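Local structure of translation initiation factor 6 (Methanocaldococcus jannaschii, 1G61) at residues 61-73 against 128-140. The protein binds the 50S ribosomal subunit and prevents it from joining the 30S subunit to form the 70S initiation complex. Numbering follows the deposited sequence.
Sequences SLSVANKYGLLLP and KKDIEDSLNVEVE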
ATOM      1  N   SER A  61       0.361   6.412  -4.145  1.00  7.75           N
ATOM      2  CA  SER A  61      -0.954   6.890  -4.491  1.00  7.21           C
ATOM      3  C   SER A  61      -1.432   6.394  -5.856  1.00  6.53           C
ATOM      4  O   SER A  61      -2.644   6.307  -6.069  1.00  7.09           O
ATOM      5  CB  SER A  61      -1.023   8.422  -4.472  1.00  8.12           C
ATOM      6  OG  SER A  61      -1.030   8.866  -3.104  1.00 11.08           O
ATOM      7  N   LEU A  62      -0.472   6.106  -6.731  1.00  6.61           N
ATOM      8  CA  LEU A  62      -0.841   5.803  -8.116  1.00  7.35           C
ATOM      9  C   LEU A  62      -0.902   4.324  -8.436  1.00  7.06           C
ATOM     10  O   LEU A  62      -1.454   3.947  -9.469  1.00  8.60           O
ATOM     11  CB  LEU A  62       0.185   6.440  -9.070  1.00  9.30           C
ATOM     12  CG  LEU A  62       0.161   7.973  -9.146  1.00  8.55           C
ATOM     13  CD1 LEU A  62       1.391   8.427  -9.936  1.00 16.50           C
ATOM     14  CD2 LEU A  62      -1.153   8.361  -9.799  1.00 16.23           C
ATOM     15  N   SER A  63      -0.348   3.458  -7.601  1.00  7.68           N
ATOM     16  CA  SER A  63      -0.208   2.042  -7.950  1.00  8.38           C
ATOM     17  C   SER A  63      -0.530   1.180  -6.750  1.00  6.88           C
ATOM     18  O   SER A  63      -0.536   1.672  -5.617  1.00  8.23           O
ATOM     19  CB  SER A  63       1.229   1.835  -8.454  1.00 11.70           C
ATOM     20  OG  SER A  63       1.407   0.457  -8.715  1.00 19.82           O
ATOM     21  N   VAL A  64      -0.775  -0.110  -7.020  1.00  8.78           N
ATOM     22  CA  VAL A  64      -1.135  -1.152  -6.059  1.00  9.89           C
ATOM     23  C   VAL A  64      -0.443  -2.433  -6.432  1.00  7.63           C
ATOM     24  O   VAL A  64      -0.315  -2.707  -7.638  1.00  9.11           O
ATOM     25  CB  VAL A  64      -2.663  -1.382  -6.232  1.00 16.45           C
ATOM     26  CG1 VAL A  64      -3.144  -2.581  -5.526  1.00 14.72           C
ATOM     27  CG2 VAL A  64      -3.416  -0.137  -5.777  1.00 19.04           C
ATOM     28  N   ALA A  65      -0.039  -3.243  -5.457  1.00  7.00           N
ATOM     29  CA  ALA A  65       0.519  -4.535  -5.806  1.00  7.10           C
ATOM     30  C   ALA A  65       0.299  -5.545  -4.694  1.00  5.99           C
ATOM     31  O   ALA A  65       0.109  -5.169  -3.530  1.00  7.75           O
ATOM     32  CB  ALA A  65       2.022  -4.462  -6.100  1.00  7.90           C
ATOM     33  N   ASN A  66       0.316  -6.803  -5.102  1.00  7.11           N
ATOM     34  CA  ASN A  66       0.331  -7.875  -4.089  1.00  6.43           C
ATOM     35  C   ASN A  66       1.237  -8.970  -4.662  1.00  5.98           C
ATOM     36  O   ASN A  66       2.036  -8.703  -5.582  1.00  8.17           O
ATOM     37  CB  ASN A  66      -1.061  -8.321  -3.687  1.00  6.93           C
ATOM     38  CG  ASN A  66      -1.812  -9.120  -4.729  1.00  7.13           C
ATOM     39  OD1 ASN A  66      -1.309  -9.289  -5.863  1.00  6.72           O
ATOM     40  ND2 ASN A  66      -2.998  -9.630  -4.348  1.00  6.54           N
ATOM     41  N   LYS A  67       1.158 -10.191  -4.119  1.00  6.73           N
ATOM     42  CA  LYS A  67       2.058 -11.262  -4.631  1.00  6.40           C
ATOM     43  C   LYS A  67       1.750 -11.607  -6.083  1.00  7.00           C
ATOM     44  O   LYS A  67       2.638 -12.101  -6.802  1.00  9.48           O
ATOM     45  CB  LYS A  67       1.880 -12.527  -3.809  1.00  7.43           C
ATOM     46  CG  LYS A  67       2.947 -13.593  -4.081  1.00 10.24           C
ATOM     47  CD  LYS A  67       2.616 -14.935  -3.339  1.00 10.19           C
ATOM     48  CE  LYS A  67       1.662 -15.762  -4.174  1.00 11.46           C
ATOM     49  NZ  LYS A  67       1.207 -17.010  -3.474  1.00  9.12           N
ATOM     50  N   TYR A  68       0.507 -11.387  -6.507  1.00  6.61           N
ATOM     51  CA  TYR A  68       0.012 -11.861  -7.807  1.00  6.99           C
ATOM     52  C   TYR A  68      -0.008 -10.795  -8.893  1.00  6.97           C
ATOM     53  O   TYR A  68       0.124 -11.174 -10.070  1.00  7.76           O
ATOM     54  CB  TYR A  68      -1.412 -12.394  -7.634  1.00  6.90           C
ATOM     55  CG  TYR A  68      -1.474 -13.626  -6.731  1.00  6.93           C
ATOM     56  CD1 TYR A  68      -2.025 -13.564  -5.444  1.00  6.61           C
ATOM     57  CD2 TYR A  68      -0.994 -14.851  -7.167  1.00  7.63           C
ATOM     58  CE1 TYR A  68      -2.106 -14.664  -4.606  1.00  7.80           C
ATOM     59  CE2 TYR A  68      -1.053 -15.958  -6.337  1.00  8.89           C
ATOM     60  CZ  TYR A  68      -1.599 -15.869  -5.064  1.00  8.50           C
ATOM     61  OH  TYR A  68      -1.641 -17.016  -4.305  1.00  8.61           O
ATOM     62  N   GLY A  69      -0.197  -9.525  -8.522  1.00  6.76           N
ATOM     63  CA  GLY A  69      -0.454  -8.544  -9.556  1.00  6.14           C
ATOM     64  C   GLY A  69       0.101  -7.190  -9.194  1.00  6.14           C
ATOM     65  O   GLY A  69       0.390  -6.885  -8.012  1.00  7.37           O
ATOM     66  N   LEU A  70       0.241  -6.351 -10.204  1.00  6.88           N
ATOM     67  CA  LEU A  70       0.666  -4.954 -10.059  1.00  7.25           C
ATOM     68  C   LEU A  70      -0.266  -4.124 -10.912  1.00  5.98           C
ATOM     69  O   LEU A  70      -0.329  -4.370 -12.132  1.00  8.24           O
ATOM     70  CB  LEU A  70       2.126  -4.783 -10.526  1.00  9.25           C
ATOM     71  CG  LEU A  70       2.623  -3.300 -10.635  1.00 11.40           C
ATOM     72  CD1 LEU A  70       2.632  -2.619  -9.296  1.00 12.60           C
ATOM     73  CD2 LEU A  70       3.972  -3.282 -11.319  1.00 14.51           C
ATOM     74  N   LEU A  71      -0.937  -3.168 -10.292  1.00  6.47           N
ATOM     75  CA  LEU A  71      -1.893  -2.313 -11.024  1.00  6.50           C
ATOM     76  C   LEU A  71      -1.262  -0.936 -11.275  1.00  6.23           C
ATOM     77  O   LEU A  71      -0.735  -0.313 -10.340  1.00  8.27           O
ATOM     78  CB  LEU A  71      -3.177  -2.113 -10.235  1.00  7.43           C
ATOM     79  CG  LEU A  71      -3.852  -3.358  -9.699  1.00  7.92           C
ATOM     80  CD1 LEU A  71      -5.147  -2.986  -8.963  1.00  8.47           C
ATOM     81  CD2 LEU A  71      -4.163  -4.323 -10.830  1.00 10.15           C
ATOM     82  N   LEU A  72      -1.358  -0.472 -12.509  1.00  7.19           N
ATOM     83  CA  LEU A  72      -0.767   0.817 -12.888  1.00  6.41           C
ATOM     84  C   LEU A  72      -1.870   1.660 -13.515  1.00  6.98           C
ATOM     85  O   LEU A  72      -2.761   1.125 -14.181  1.00  7.76           O
ATOM     86  CB  LEU A  72       0.363   0.564 -13.865  1.00  7.52           C
ATOM     87  CG  LEU A  72       1.568  -0.159 -13.265  1.00  8.56           C
ATOM     88  CD1 LEU A  72       2.488  -0.656 -14.384  1.00 10.12           C
ATOM     89  CD2 LEU A  72       2.324   0.757 -12.308  1.00 10.59           C
ATOM     90  N   PRO A  73      -1.795   2.984 -13.371  1.00  7.14           N
ATOM     91  CA  PRO A  73      -2.782   3.882 -13.965  1.00  7.98           C
ATOM     92  C   PRO A  73      -2.479   4.117 -15.435  1.00  7.99           C
ATOM     93  O   PRO A  73      -1.379   3.823 -15.964  1.00  8.51           O
ATOM     94  CB  PRO A  73      -2.576   5.165 -13.132  1.00  8.84           C
ATOM     95  CG  PRO A  73      -1.084   5.203 -12.906  1.00  8.59           C
ATOM     96  CD  PRO A  73      -0.769   3.736 -12.602  1.00  8.57           C
ATOM     97  N   LYS A 128     -13.829  -3.799 -11.542  1.00  9.41           N
ATOM     98  CA  LYS A 128     -13.698  -4.889 -10.587  1.00  9.21           C
ATOM     99  C   LYS A 128     -13.122  -6.160 -11.206  1.00  8.74           C
ATOM    100  O   LYS A 128     -12.241  -6.777 -10.594  1.00  9.46           O
ATOM    101  CB  LYS A 128     -15.095  -5.144  -9.977  1.00 10.75           C
ATOM    102  CG  LYS A 128     -15.081  -6.278  -8.955  1.00 14.19           C
ATOM    103  CD  LYS A 128     -16.432  -6.297  -8.245  1.00 18.38           C
ATOM    104  CE  LYS A 128     -16.458  -7.154  -7.004  1.00 22.19           C
ATOM    105  NZ  LYS A 128     -16.585  -8.568  -7.437  1.00 31.72           N
ATOM    106  N   LYS A 129     -13.585  -6.592 -12.377  1.00  9.89           N
ATOM    107  CA  LYS A 129     -13.057  -7.823 -12.961  1.00  9.33           C
ATOM    108  C   LYS A 129     -11.576  -7.678 -13.268  1.00  8.93           C
ATOM    109  O   LYS A 129     -10.798  -8.637 -13.024  1.00 10.05           O
ATOM    110  CB  LYS A 129     -13.823  -8.174 -14.248  1.00 11.87           C
ATOM    111  CG  LYS A 129     -13.377  -9.556 -14.788  1.00 18.22           C
ATOM    112  CD  LYS A 129     -14.406 -10.042 -15.806  1.00 19.00           C
ATOM    113  CE  LYS A 129     -13.890 -11.227 -16.612  1.00 25.07           C
ATOM    114  NZ  LYS A 129     -13.006 -12.133 -15.816  1.00 29.97           N
ATOM    115  N   ASP A 130     -11.158  -6.543 -13.846  1.00  8.11           N
ATOM    116  CA  ASP A 130      -9.725  -6.365 -14.124  1.00  8.87           C
ATOM    117  C   ASP A 130      -8.869  -6.474 -12.857  1.00  8.57           C
ATOM    118  O   ASP A 130      -7.761  -7.000 -12.860  1.00  9.29           O
ATOM    119  CB  ASP A 130      -9.539  -4.959 -14.712  1.00 11.74           C
ATOM    120  CG  ASP A 130      -9.908  -4.811 -16.154  1.00 14.98           C
ATOM    121  OD1 ASP A 130     -10.101  -5.823 -16.888  1.00 17.11           O
ATOM    122  OD2 ASP A 130      -9.979  -3.624 -16.610  1.00 18.68           O
ATOM    123  N   ILE A 131      -9.389  -5.899 -11.768  1.00  7.87           N
ATOM    124  CA  ILE A 131      -8.677  -5.877 -10.487  1.00  7.45           C
ATOM    125  C   ILE A 131      -8.661  -7.283  -9.943  1.00  7.95           C
ATOM    126  O   ILE A 131      -7.621  -7.791  -9.505  1.00  9.21           O
ATOM    127  CB  ILE A 131      -9.322  -4.870  -9.550  1.00  7.13           C
ATOM    128  CG1 ILE A 131      -9.107  -3.445 -10.092  1.00  8.50           C
ATOM    129  CG2 ILE A 131      -8.789  -4.946  -8.135  1.00  8.72           C
ATOM    130  CD1 ILE A 131      -9.996  -2.416  -9.339  1.00  9.50           C
ATOM    131  N   GLU A 132      -9.798  -8.002  -9.974  1.00  9.21           N
ATOM    132  CA  GLU A 132      -9.801  -9.398  -9.520  1.00 10.84           C
ATOM    133  C   GLU A 132      -8.842 -10.280 -10.279  1.00 10.25           C
ATOM    134  O   GLU A 132      -8.145 -11.121  -9.699  1.00 11.13           O
ATOM    135  CB  GLU A 132     -11.211 -10.004  -9.770  1.00 13.32           C
ATOM    136  CG  GLU A 132     -12.278  -9.562  -8.824  1.00 16.11           C
ATOM    137  CD  GLU A 132     -13.694  -9.852  -9.288  1.00 15.24           C
ATOM    138  OE1 GLU A 132     -14.028 -10.066 -10.504  1.00 19.66           O
ATOM    139  OE2 GLU A 132     -14.535  -9.861  -8.386  1.00 18.34           O
ATOM    140  N   ASP A 133      -8.822 -10.118 -11.605  1.00 10.39           N
ATOM    141  CA  ASP A 133      -7.977 -10.998 -12.426  1.00 10.78           C
ATOM    142  C   ASP A 133      -6.503 -10.733 -12.189  1.00  9.66           C
ATOM    143  O   ASP A 133      -5.719 -11.714 -12.265  1.00 12.10           O
ATOM    144  CB  ASP A 133      -8.348 -10.840 -13.898  1.00 15.31           C
ATOM    145  CG  ASP A 133      -9.715 -11.479 -14.225  1.00 19.40           C
ATOM    146  OD1 ASP A 133     -10.319 -12.146 -13.346  1.00 26.20           O
ATOM    147  OD2 ASP A 133     -10.162 -11.277 -15.354  1.00 28.88           O
ATOM    148  N   SER A 134      -6.102  -9.493 -11.912  1.00  8.45           N
ATOM    149  CA  SER A 134      -4.714  -9.168 -11.711  1.00  8.06           C
ATOM    150  C   SER A 134      -4.272  -9.512 -10.287  1.00  6.71           C
ATOM    151  O   SER A 134      -3.263 -10.182 -10.092  1.00  7.83           O
ATOM    152  CB  SER A 134      -4.447  -7.671 -11.984  1.00  8.29           C
ATOM    153  OG  SER A 134      -3.133  -7.357 -11.512  1.00  9.81           O
ATOM    154  N   LEU A 135      -5.039  -9.034  -9.298  1.00  7.13           N
ATOM    155  CA  LEU A 135      -4.649  -9.280  -7.896  1.00  7.26           C
ATOM    156  C   LEU A 135      -4.925 -10.724  -7.478  1.00  7.47           C
ATOM    157  O   LEU A 135      -4.333 -11.192  -6.494  1.00  7.13           O
ATOM    158  CB  LEU A 135      -5.368  -8.315  -6.980  1.00  6.52           C
ATOM    159  CG  LEU A 135      -5.035  -6.831  -7.196  1.00  7.10           C
ATOM    160  CD1 LEU A 135      -5.792  -6.008  -6.153  1.00  9.38           C
ATOM    161  CD2 LEU A 135      -3.548  -6.548  -7.126  1.00 10.81           C
ATOM    162  N   ASN A 136      -5.839 -11.428  -8.184  1.00  7.29           N
ATOM    163  CA  ASN A 136      -6.096 -12.834  -7.941  1.00  7.20           C
ATOM    164  C   ASN A 136      -6.572 -13.074  -6.530  1.00  7.49           C
ATOM    165  O   ASN A 136      -6.192 -14.075  -5.893  1.00 10.04           O
ATOM    166  CB  ASN A 136      -4.859 -13.711  -8.260  1.00  8.12           C
ATOM    167  CG  ASN A 136      -5.169 -15.194  -8.289  1.00  9.12           C
ATOM    168  OD1 ASN A 136      -4.336 -16.023  -7.861  1.00 14.02           O
ATOM    169  ND2 ASN A 136      -6.311 -15.509  -8.821  1.00 13.00           N
ATOM    170  N   VAL A 137      -7.435 -12.203  -6.017  1.00  6.98           N
ATOM    171  CA  VAL A 137      -8.053 -12.341  -4.711  1.00  8.36           C
ATOM    172  C   VAL A 137      -9.529 -11.914  -4.793  1.00  8.10           C
ATOM    173  O   VAL A 137      -9.947 -11.280  -5.760  1.00  8.52           O
ATOM    174  CB  VAL A 137      -7.373 -11.497  -3.629  1.00  8.64           C
ATOM    175  CG1 VAL A 137      -5.924 -11.929  -3.370  1.00  9.38           C
ATOM    176  CG2 VAL A 137      -7.406 -10.015  -4.010  1.00  9.60           C
ATOM    177  N   GLU A 138     -10.257 -12.273  -3.749  1.00  8.67           N
ATOM    178  CA  GLU A 138     -11.611 -11.763  -3.615  1.00  9.04           C
ATOM    179  C   GLU A 138     -11.579 -10.251  -3.584  1.00  7.44           C
ATOM    180  O   GLU A 138     -10.783  -9.707  -2.774  1.00  8.61           O
ATOM    181  CB  GLU A 138     -12.189 -12.299  -2.293  1.00 10.89           C
ATOM    182  CG  GLU A 138     -13.573 -11.654  -2.016  1.00 16.03           C
ATOM    183  CD  GLU A 138     -14.089 -11.869  -0.626  1.00 16.52           C
ATOM    184  OE1 GLU A 138     -13.444 -12.530   0.225  1.00 16.72           O
ATOM    185  OE2 GLU A 138     -15.222 -11.432  -0.304  1.00 18.90           O
ATOM    186  N   VAL A 139     -12.428  -9.589  -4.353  1.00  7.87           N
ATOM    187  CA  VAL A 139     -12.544  -8.114  -4.345  1.00  7.94           C
ATOM    188  C   VAL A 139     -13.934  -7.720  -3.918  1.00  8.43           C
ATOM    189  O   VAL A 139     -14.917  -8.293  -4.406  1.00 10.74           O
ATOM    190  CB  VAL A 139     -12.256  -7.549  -5.760  1.00  8.30           C
ATOM    191  CG1 VAL A 139     -12.515  -6.043  -5.800  1.00 12.40           C
ATOM    192  CG2 VAL A 139     -10.797  -7.860  -6.140  1.00 10.78           C
ATOM    193  N   GLU A 140     -14.046  -6.792  -2.969  1.00  7.28           N
ATOM    194  CA  GLU A 140     -15.336  -6.217  -2.606  1.00  7.70           C
ATOM    195  C   GLU A 140     -15.268  -4.700  -2.760  1.00  7.85           C
ATOM    196  O   GLU A 140     -14.179  -4.095  -2.666  1.00  9.38           O
ATOM    197  CB  GLU A 140     -15.690  -6.538  -1.135  1.00 11.07           C
ATOM    198  CG  GLU A 140     -15.780  -8.036  -0.881  1.00 14.19           C
ATOM    199  CD  GLU A 140     -16.820  -8.734  -1.722  1.00 20.90           C
ATOM    200  OE1 GLU A 140     -17.768  -8.085  -2.237  1.00 24.02           O
ATOM    201  OE2 GLU A 140     -16.743  -9.977  -1.891  1.00 22.05           O
TER
HETATM  202  O   HOH W   1      -3.413 -18.600  -5.823  1.00 14.47           O
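OD1 of N66 accepts the backbone N-H of Y68 (N to OD1 2.8 Å) in an Asx turn, and that of G69 as well, while ND2 donates across the contact to L135 O at the end of helix 128-135. This bond, 3.0 Å from ND2 to L135 O, lies in the amide plane and is nearly straight (169°); ND2 also donates to N114 O. With chi1 at 72°, CG sits between the backbone N and carbonyl carbon, folding the amide back over its own turn. An aspartate here would keep an acceptor for the turn but would probably leave L135 O and the N114 carbonyl without this donor. G69 suits its place because a CB would clash with S134 O, which lies 3.3 Å from G69 CA. N136, the first residue beyond helical geometry, with positive phi, sets its OD1 over the centre of the Y68 ring. Deeper in, the L71 side chain crosses that of L135 at about a right angle, L71 CG to L135 CD2 4.1 Å, while S134 OG bonds to N96 O. One hydrogen bond thus ties the Asx-braced turn of hairpin 64-73 to the helix leading into strand 138-141 of a second sheet, and leucine packing continues the join inward.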